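Local coordinates for protein geranyltranstransferase (Methylococcus capsulatus, PDB 3TS7) that probably makes farnesyl diphosphate by joining isopentenyl diphosphate to an allylic diphosphate, with magnesium, at residues 20-31 / 42-52; 70-81 / 127-138. All coordinates share one frame; numbering follows the deposited sequence.

How the contacts relate
From the N terminus, helix 5-27 runs into the loop that holds residues 28-31. The chain then turns back through helix 36-46, and contact 1 closes this short loop by setting 20-31 against 42-52. Helix 53-65 follows, and then helix 73-90 begins. Contact 2 closes a longer loop, in which 127-138 at the end of helix 113-133 returns to 70-81. The contacts are in series, neither nested nor crossed, their centres about 13 Å apart. They still touch. Arg27 of contact 1 forms a salt bridge with Asp134 of contact 2, and Arg52 forms one with Glu80. Together they tie the N-terminal helices to the helical core of the prenyl synthase fold.

Contact 1 of 2, residues 20-31 / 42-52; sequences VERALDARLPAA and MRYSVLGGGKR. With PO4 (phosphate ion), chain F.
Leu28 CD1 packs on Val46 CG1 at 3.8 Å and also touches Leu47 CG. Leu24 lies beside it, with CB against Leu47 CD2 and CD1 near Val46 CG1. Phe81 of helix 73-90 touches Leu24, and Leu126 of helix 113-133 touches Leu28.

Leu24 CD1 also sits over the centre of the Arg52 guanidinium, 3.6 Å from Arg52 CZ. Gly49 O lies over the opposite face, toward its rim. At the edge, Arg52 NH1 and NH2 both grip Val46 O, and Arg52 NH2 forms a salt bridge to Glu21 OE2 at 2.9 Å. A water links that OE2 to Arg52 NE. Glu21 OE1 takes a nearly straight bond (172°) on its syn lone pair from Gly48 N, at 2.7 Å.

Gly-Gly-Lys-Arg at 49-52 fits the family motif that in relatives helps bind isopentenyl diphosphate. Lys51 NZ bonds O2 of a phosphate ion, probably from the crystallisation liquor, at 3.3 Å.

At the other end Arg43 NH1 and NH2 grip Asp25 OD1 end-on, the carboxylate turned 90° to the guanidinium. Arg43 NH1 also bonds Leu28 O, and Arg43 NE bonds Pro29 O at 3.0 Å. A methionine at Arg43 would probably leave Asp25 without its charge partner and both carbonyls without these donors.

Two arginine-carboxylate pairs thus flank a leucine-valine core; Arg52 also binds the carbonyl ending helix 42-46, and Arg43 two in the loop.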
# COMPACT_ATOMS: atom_id res chain seq x y z
N VAL B 20 12.19 18.13 2.40
CA VAL B 20 11.35 17.00 1.97
C VAL B 20 11.39 16.78 0.44
O VAL B 20 11.31 15.64 -0.02
CB VAL B 20 9.88 17.13 2.49
CG1 VAL B 20 9.08 18.10 1.64
CG2 VAL B 20 9.20 15.76 2.53
N GLU B 21 11.53 17.85 -0.35
CA GLU B 21 11.60 17.73 -1.80
C GLU B 21 12.79 16.86 -2.21
O GLU B 21 12.65 16.00 -3.10
CB GLU B 21 11.71 19.10 -2.47
CG GLU B 21 11.66 19.08 -4.01
CD GLU B 21 10.26 18.81 -4.56
OE1 GLU B 21 10.16 18.41 -5.74
OE2 GLU B 21 9.26 19.01 -3.84
N ARG B 22 13.93 17.08 -1.56
CA ARG B 22 15.15 16.31 -1.79
C ARG B 22 15.05 14.90 -1.23
O ARG B 22 15.61 13.95 -1.79
CB ARG B 22 16.35 17.01 -1.16
CG ARG B 22 16.75 18.35 -1.82
CD ARG B 22 18.10 18.86 -1.31
NE ARG B 22 18.31 18.56 0.12
CZ ARG B 22 18.04 19.40 1.13
NH1 ARG B 22 17.56 20.62 0.89
NH2 ARG B 22 18.26 19.01 2.39
N ALA B 23 14.32 14.75 -0.13
CA ALA B 23 14.21 13.45 0.52
C ALA B 23 13.29 12.52 -0.28
O ALA B 23 13.56 11.32 -0.39
CB ALA B 23 13.77 13.59 1.98
N LEU B 24 12.24 13.10 -0.88
CA LEU B 24 11.33 12.36 -1.76
C LEU B 24 12.04 11.91 -3.05
O LEU B 24 11.90 10.76 -3.47
CB LEU B 24 10.07 13.17 -2.10
CG LEU B 24 9.12 13.50 -0.94
CD1 LEU B 24 8.27 14.73 -1.27
CD2 LEU B 24 8.25 12.34 -0.56
N ASP B 25 12.78 12.84 -3.67
CA ASP B 25 13.60 12.57 -4.85
C ASP B 25 14.61 11.44 -4.59
O ASP B 25 14.76 10.54 -5.42
CB ASP B 25 14.34 13.85 -5.29
CG ASP B 25 15.20 13.64 -6.54
OD1 ASP B 25 14.79 12.88 -7.44
OD2 ASP B 25 16.29 14.24 -6.60
N ALA B 26 15.26 11.48 -3.43
CA ALA B 26 16.21 10.44 -3.03
C ALA B 26 15.55 9.07 -2.83
O ALA B 26 16.23 8.05 -2.96
CB ALA B 26 17.00 10.87 -1.78
N ARG B 27 14.25 9.04 -2.53
CA ARG B 27 13.55 7.77 -2.31
C ARG B 27 12.68 7.32 -3.49
O ARG B 27 12.08 6.26 -3.46
CB ARG B 27 12.71 7.83 -1.02
CG ARG B 27 13.53 7.73 0.26
CD ARG B 27 12.87 8.40 1.46
NE ARG B 27 13.76 8.37 2.63
CZ ARG B 27 14.69 9.30 2.90
NH1 ARG B 27 14.85 10.34 2.09
NH2 ARG B 27 15.46 9.18 3.96
N LEU B 28 12.61 8.15 -4.54
CA LEU B 28 11.85 7.75 -5.71
C LEU B 28 12.78 7.11 -6.75
O LEU B 28 13.85 7.66 -7.03
CB LEU B 28 11.11 8.95 -6.32
CG LEU B 28 9.82 9.38 -5.60
CD1 LEU B 28 9.38 10.74 -6.13
CD2 LEU B 28 8.72 8.35 -5.75
N PRO B 29 12.37 5.96 -7.32
CA PRO B 29 13.21 5.29 -8.33
C PRO B 29 13.40 6.20 -9.55
O PRO B 29 12.46 6.88 -9.96
CB PRO B 29 12.40 4.05 -8.71
CG PRO B 29 11.40 3.86 -7.58
CD PRO B 29 11.09 5.25 -7.10
N ALA B 30 14.62 6.19 -10.11
CA ALA B 30 15.04 7.11 -11.17
C ALA B 30 14.17 7.12 -12.43
O ALA B 30 13.65 6.08 -12.85
CB ALA B 30 16.48 6.82 -11.55
N ALA B 31 14.07 8.30 -13.02
CA ALA B 31 13.26 8.57 -14.21
C ALA B 31 13.79 7.86 -15.46
O ALA B 31 13.03 7.58 -16.40
CB ALA B 31 13.20 10.08 -14.47
N MET B 42 5.08 8.48 -11.15
CA MET B 42 5.22 8.63 -9.70
C MET B 42 5.90 9.94 -9.34
O MET B 42 5.43 10.68 -8.47
CB MET B 42 6.01 7.48 -9.10
CG MET B 42 5.42 6.13 -9.38
SD MET B 42 6.59 4.85 -8.86
CE MET B 42 5.81 4.43 -7.37
N ARG B 43 7.01 10.23 -10.02
CA ARG B 43 7.75 11.48 -9.85
C ARG B 43 6.97 12.73 -10.26
O ARG B 43 7.13 13.78 -9.66
CB ARG B 43 9.07 11.43 -10.62
CG ARG B 43 10.12 10.62 -9.91
CD ARG B 43 11.36 10.38 -10.75
NE ARG B 43 12.42 9.91 -9.87
CZ ARG B 43 13.27 10.72 -9.24
NH1 ARG B 43 14.19 10.21 -8.45
NH2 ARG B 43 13.19 12.03 -9.43
N TYR B 44 6.13 12.60 -11.29
CA TYR B 44 5.32 13.71 -11.80
C TYR B 44 4.29 14.12 -10.76
O TYR B 44 4.01 15.31 -10.59
CB TYR B 44 4.62 13.28 -13.09
CG TYR B 44 3.63 14.26 -13.67
CD1 TYR B 44 4.03 15.19 -14.63
CD2 TYR B 44 2.28 14.22 -13.30
CE1 TYR B 44 3.11 16.07 -15.20
CE2 TYR B 44 1.36 15.10 -13.84
CZ TYR B 44 1.78 16.03 -14.79
OH TYR B 44 0.87 16.90 -15.34
N SER B 45 3.73 13.13 -10.08
CA SER B 45 2.74 13.35 -9.05
C SER B 45 3.34 13.75 -7.69
O SER B 45 2.74 14.55 -6.98
CB SER B 45 1.87 12.12 -8.91
OG SER B 45 1.12 11.91 -10.10
N VAL B 46 4.51 13.22 -7.35
CA VAL B 46 5.08 13.50 -6.03
C VAL B 46 5.90 14.79 -5.97
O VAL B 46 5.80 15.54 -5.00
CB VAL B 46 5.93 12.31 -5.52
CG1 VAL B 46 6.71 12.67 -4.24
CG2 VAL B 46 5.04 11.15 -5.24
N LEU B 47 6.69 15.05 -7.01
CA LEU B 47 7.68 16.11 -6.94
C LEU B 47 7.18 17.42 -7.52
O LEU B 47 6.11 17.46 -8.14
CB LEU B 47 8.98 15.67 -7.62
CG LEU B 47 9.73 14.50 -6.99
CD1 LEU B 47 10.88 14.07 -7.88
CD2 LEU B 47 10.23 14.84 -5.57
N GLY B 48 7.94 18.48 -7.31
CA GLY B 48 7.63 19.81 -7.85
C GLY B 48 6.73 20.65 -6.95
O GLY B 48 6.03 21.54 -7.43
N GLY B 49 6.76 20.38 -5.65
CA GLY B 49 5.99 21.16 -4.69
C GLY B 49 4.64 20.57 -4.30
O GLY B 49 4.37 19.38 -4.50
N GLY B 50 3.78 21.44 -3.77
CA GLY B 50 2.59 21.03 -3.03
C GLY B 50 2.80 21.57 -1.63
O GLY B 50 3.92 21.94 -1.27
N LYS B 51 1.74 21.62 -0.83
CA LYS B 51 1.82 22.23 0.50
C LYS B 51 2.68 21.45 1.50
O LYS B 51 3.24 22.05 2.42
CB LYS B 51 0.42 22.47 1.07
CG LYS B 51 -0.48 23.32 0.18
CD LYS B 51 -1.79 23.64 0.89
CE LYS B 51 -2.93 23.86 -0.10
NZ LYS B 51 -3.50 22.56 -0.57
N ARG B 52 2.81 20.13 1.30
CA ARG B 52 3.58 19.24 2.19
C ARG B 52 3.10 19.31 3.64
O ARG B 52 3.90 19.31 4.57
CB ARG B 52 5.10 19.49 2.13
CG ARG B 52 5.69 19.60 0.73
CD ARG B 52 5.50 18.32 -0.06
NE ARG B 52 6.29 18.31 -1.29
CZ ARG B 52 6.10 17.44 -2.29
NH1 ARG B 52 5.16 16.52 -2.22
NH2 ARG B 52 6.86 17.51 -3.38
P PO4 F . -1.24 18.85 -1.64
O1 PO4 F . -0.38 17.81 -0.99
O2 PO4 F . -1.61 19.90 -0.63
O3 PO4 F . -0.48 19.52 -2.76
O4 PO4 F . -2.48 18.20 -2.19
O HOH W 1 8.41 20.00 -1.29

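Contact 2 of 2, residues 70-81 / 127-138; sequences DLLDGPACAVEF and AFHVLAQDPSIA
Val130 meets helix 73-81 with both of its methyl groups. CB points toward that helix, and Val130 CG1, anti to the backbone N (chi1 171°), lies 3.5 Å from Gly74 O and close to Gly74 CA. The other branch, Val130 CG2, comes to the edge of the Phe81 ring, 4.0 Å from Phe81 CE2. The two helices run nearly antiparallel, their axes 8.5 Å apart at closest approach. They come close at Ala78 and Ala127, whose CA atoms lie 4.3 Å apart. Ala127 CB sits 3.5 Å from Ala78 O, and Leu131 CD2 packs on Ala78 CB. A CB on Gly74 would clash with Ile137 CG1 and Asp134 OD1 of the turn.

At the far end Ile137 CD1 packs against Pro75 CD at 3.7 Å, and Leu71 CD2 touches Ala138 CB. One water donates to Asp70 O and Ser136 OG and accepts from Gly74 N. Ser136 N bonds to Asp134 OD2, an Asx turn, and Ser136 OG adds a second bond from the same face of the carboxylate plane. Arg144 bonds Asp134 O.

The contact between the helices is therefore apolar and fitted by shape, while the turn is held partly by its own polar bonds and a shared water, with arginines from other helices.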
# COMPACT_ATOMS: atom_id res chain seq x y z
N ASP B 70 17.04 14.25 10.87
CA ASP B 70 17.57 13.08 10.19
C ASP B 70 16.73 11.81 10.38
O ASP B 70 16.58 11.03 9.45
CB ASP B 70 19.03 12.83 10.63
CG ASP B 70 20.01 13.78 9.95
OD1 ASP B 70 21.21 13.74 10.30
OD2 ASP B 70 19.60 14.57 9.09
N LEU B 71 16.20 11.62 11.59
CA LEU B 71 15.33 10.48 11.89
C LEU B 71 13.91 10.62 11.31
O LEU B 71 13.14 9.66 11.32
CB LEU B 71 15.23 10.23 13.40
CG LEU B 71 16.50 9.96 14.22
CD1 LEU B 71 16.12 9.55 15.64
CD2 LEU B 71 17.39 8.90 13.59
N LEU B 72 13.59 11.81 10.81
CA LEU B 72 12.23 12.15 10.41
C LEU B 72 12.02 12.22 8.91
O LEU B 72 10.89 12.17 8.48
CB LEU B 72 11.78 13.48 11.04
CG LEU B 72 11.79 13.58 12.57
CD1 LEU B 72 11.57 15.02 12.97
CD2 LEU B 72 10.78 12.67 13.25
N ASP B 73 13.11 12.31 8.13
CA ASP B 73 13.02 12.31 6.68
C ASP B 73 12.23 11.12 6.13
O ASP B 73 11.33 11.31 5.32
CB ASP B 73 14.41 12.37 6.03
CG ASP B 73 15.11 13.70 6.25
OD1 ASP B 73 14.46 14.76 6.19
OD2 ASP B 73 16.33 13.69 6.48
N GLY B 74 12.58 9.91 6.57
CA GLY B 74 11.91 8.68 6.17
C GLY B 74 10.42 8.67 6.46
O GLY B 74 9.62 8.54 5.54
N PRO B 75 10.03 8.86 7.75
CA PRO B 75 8.60 8.93 8.07
C PRO B 75 7.86 10.06 7.36
O PRO B 75 6.72 9.85 6.97
CB PRO B 75 8.60 9.11 9.58
CG PRO B 75 9.80 8.40 10.01
CD PRO B 75 10.83 8.78 8.99
N ALA B 76 8.50 11.21 7.15
CA ALA B 76 7.86 12.33 6.43
C ALA B 76 7.58 11.97 4.98
O ALA B 76 6.49 12.27 4.48
CB ALA B 76 8.68 13.62 6.53
N CYS B 77 8.54 11.33 4.31
CA CYS B 77 8.33 10.85 2.94
C CYS B 77 7.26 9.78 2.85
O CYS B 77 6.53 9.76 1.87
CB CYS B 77 9.62 10.28 2.35
SG CYS B 77 10.88 11.51 2.08
N ALA B 78 7.23 8.87 3.84
CA ALA B 78 6.28 7.75 3.89
C ALA B 78 4.85 8.27 3.93
O ALA B 78 4.01 7.78 3.17
CB ALA B 78 6.54 6.85 5.10
N VAL B 79 4.58 9.25 4.81
CA VAL B 79 3.21 9.80 4.86
C VAL B 79 2.86 10.57 3.61
O VAL B 79 1.72 10.55 3.18
CB VAL B 79 2.88 10.64 6.13
CG1 VAL B 79 2.79 9.76 7.35
CG2 VAL B 79 3.87 11.79 6.34
N GLU B 80 3.85 11.25 3.01
CA GLU B 80 3.60 12.00 1.79
C GLU B 80 3.35 11.10 0.57
O GLU B 80 2.53 11.46 -0.30
CB GLU B 80 4.75 12.99 1.50
CG GLU B 80 4.50 13.95 0.34
CD GLU B 80 3.40 14.98 0.62
OE1 GLU B 80 3.22 15.90 -0.21
OE2 GLU B 80 2.72 14.89 1.65
N PHE B 81 4.06 9.97 0.50
CA PHE B 81 3.83 8.96 -0.54
C PHE B 81 2.38 8.46 -0.48
O PHE B 81 1.71 8.40 -1.51
CB PHE B 81 4.80 7.77 -0.42
CG PHE B 81 6.21 8.04 -0.91
CD1 PHE B 81 6.48 9.07 -1.81
CD2 PHE B 81 7.26 7.21 -0.52
CE1 PHE B 81 7.80 9.30 -2.29
CE2 PHE B 81 8.58 7.43 -0.99
CZ PHE B 81 8.84 8.48 -1.86
N ALA B 127 5.95 3.50 0.33
CA ALA B 127 5.82 4.08 1.65
C ALA B 127 6.22 3.08 2.71
O ALA B 127 7.00 3.41 3.62
CB ALA B 127 4.40 4.58 1.91
N PHE B 128 5.73 1.85 2.58
CA PHE B 128 6.01 0.83 3.55
C PHE B 128 7.46 0.30 3.43
O PHE B 128 8.04 -0.13 4.43
CB PHE B 128 5.01 -0.31 3.38
CG PHE B 128 3.64 0.02 3.89
CD1 PHE B 128 2.59 0.25 3.00
CD2 PHE B 128 3.40 0.11 5.26
CE1 PHE B 128 1.32 0.55 3.47
CE2 PHE B 128 2.14 0.42 5.74
CZ PHE B 128 1.10 0.64 4.84
N HIS B 129 7.99 0.31 2.20
CA HIS B 129 9.42 -0.04 1.96
C HIS B 129 10.34 0.96 2.66
O HIS B 129 11.31 0.55 3.32
CB HIS B 129 9.72 -0.13 0.45
CG HIS B 129 11.17 -0.06 0.09
ND1 HIS B 129 12.08 -1.06 0.42
CD2 HIS B 129 11.88 0.87 -0.60
CE1 HIS B 129 13.27 -0.73 -0.05
NE2 HIS B 129 13.18 0.43 -0.66
N VAL B 130 10.00 2.25 2.57
CA VAL B 130 10.75 3.31 3.29
C VAL B 130 10.75 3.04 4.81
O VAL B 130 11.82 2.99 5.43
CB VAL B 130 10.27 4.75 2.93
CG1 VAL B 130 10.90 5.81 3.85
CG2 VAL B 130 10.62 5.08 1.51
N LEU B 131 9.59 2.77 5.40
CA LEU B 131 9.53 2.57 6.85
C LEU B 131 10.26 1.30 7.31
O LEU B 131 10.91 1.30 8.36
CB LEU B 131 8.09 2.57 7.37
CG LEU B 131 7.27 3.86 7.35
CD1 LEU B 131 5.88 3.56 7.96
CD2 LEU B 131 7.95 5.02 8.12
N ALA B 132 10.15 0.23 6.53
CA ALA B 132 10.71 -1.05 6.94
C ALA B 132 12.24 -1.09 6.79
O ALA B 132 12.93 -1.78 7.52
CB ALA B 132 10.07 -2.20 6.15
N GLN B 133 12.77 -0.34 5.83
CA GLN B 133 14.13 -0.55 5.37
C GLN B 133 15.06 0.66 5.48
O GLN B 133 16.27 0.48 5.57
CB GLN B 133 14.10 -1.09 3.93
CG GLN B 133 15.41 -1.68 3.41
CD GLN B 133 16.39 -0.63 2.89
OE1 GLN B 133 17.61 -0.81 2.98
NE2 GLN B 133 15.86 0.48 2.39
N ASP B 134 14.51 1.88 5.43
CA ASP B 134 15.31 3.12 5.41
C ASP B 134 16.27 3.19 6.63
O ASP B 134 15.81 3.22 7.77
CB ASP B 134 14.37 4.34 5.34
CG ASP B 134 15.09 5.66 5.08
OD1 ASP B 134 14.38 6.64 4.76
OD2 ASP B 134 16.33 5.74 5.19
N PRO B 135 17.60 3.15 6.36
CA PRO B 135 18.54 3.07 7.48
C PRO B 135 18.67 4.37 8.27
O PRO B 135 19.09 4.35 9.42
CB PRO B 135 19.86 2.69 6.79
CG PRO B 135 19.76 3.23 5.42
CD PRO B 135 18.29 3.13 5.05
N SER B 136 18.29 5.49 7.65
CA SER B 136 18.28 6.79 8.33
C SER B 136 17.20 6.88 9.42
O SER B 136 17.28 7.73 10.31
CB SER B 136 18.14 7.93 7.32
OG SER B 136 16.88 7.90 6.69
N ILE B 137 16.20 6.00 9.37
CA ILE B 137 15.24 5.91 10.47
C ILE B 137 15.84 5.08 11.58
O ILE B 137 15.42 3.94 11.84
CB ILE B 137 13.84 5.35 10.05
CG1 ILE B 137 13.40 5.93 8.70
CG2 ILE B 137 12.78 5.65 11.14
CD1 ILE B 137 12.05 5.35 8.17
N ALA B 138 16.84 5.65 12.25
CA ALA B 138 17.65 4.90 13.22
C ALA B 138 16.97 4.85 14.59
O ALA B 138 17.34 5.57 15.53
CB ALA B 138 19.07 5.50 13.30
O HOH W 2 14.76 9.20 8.24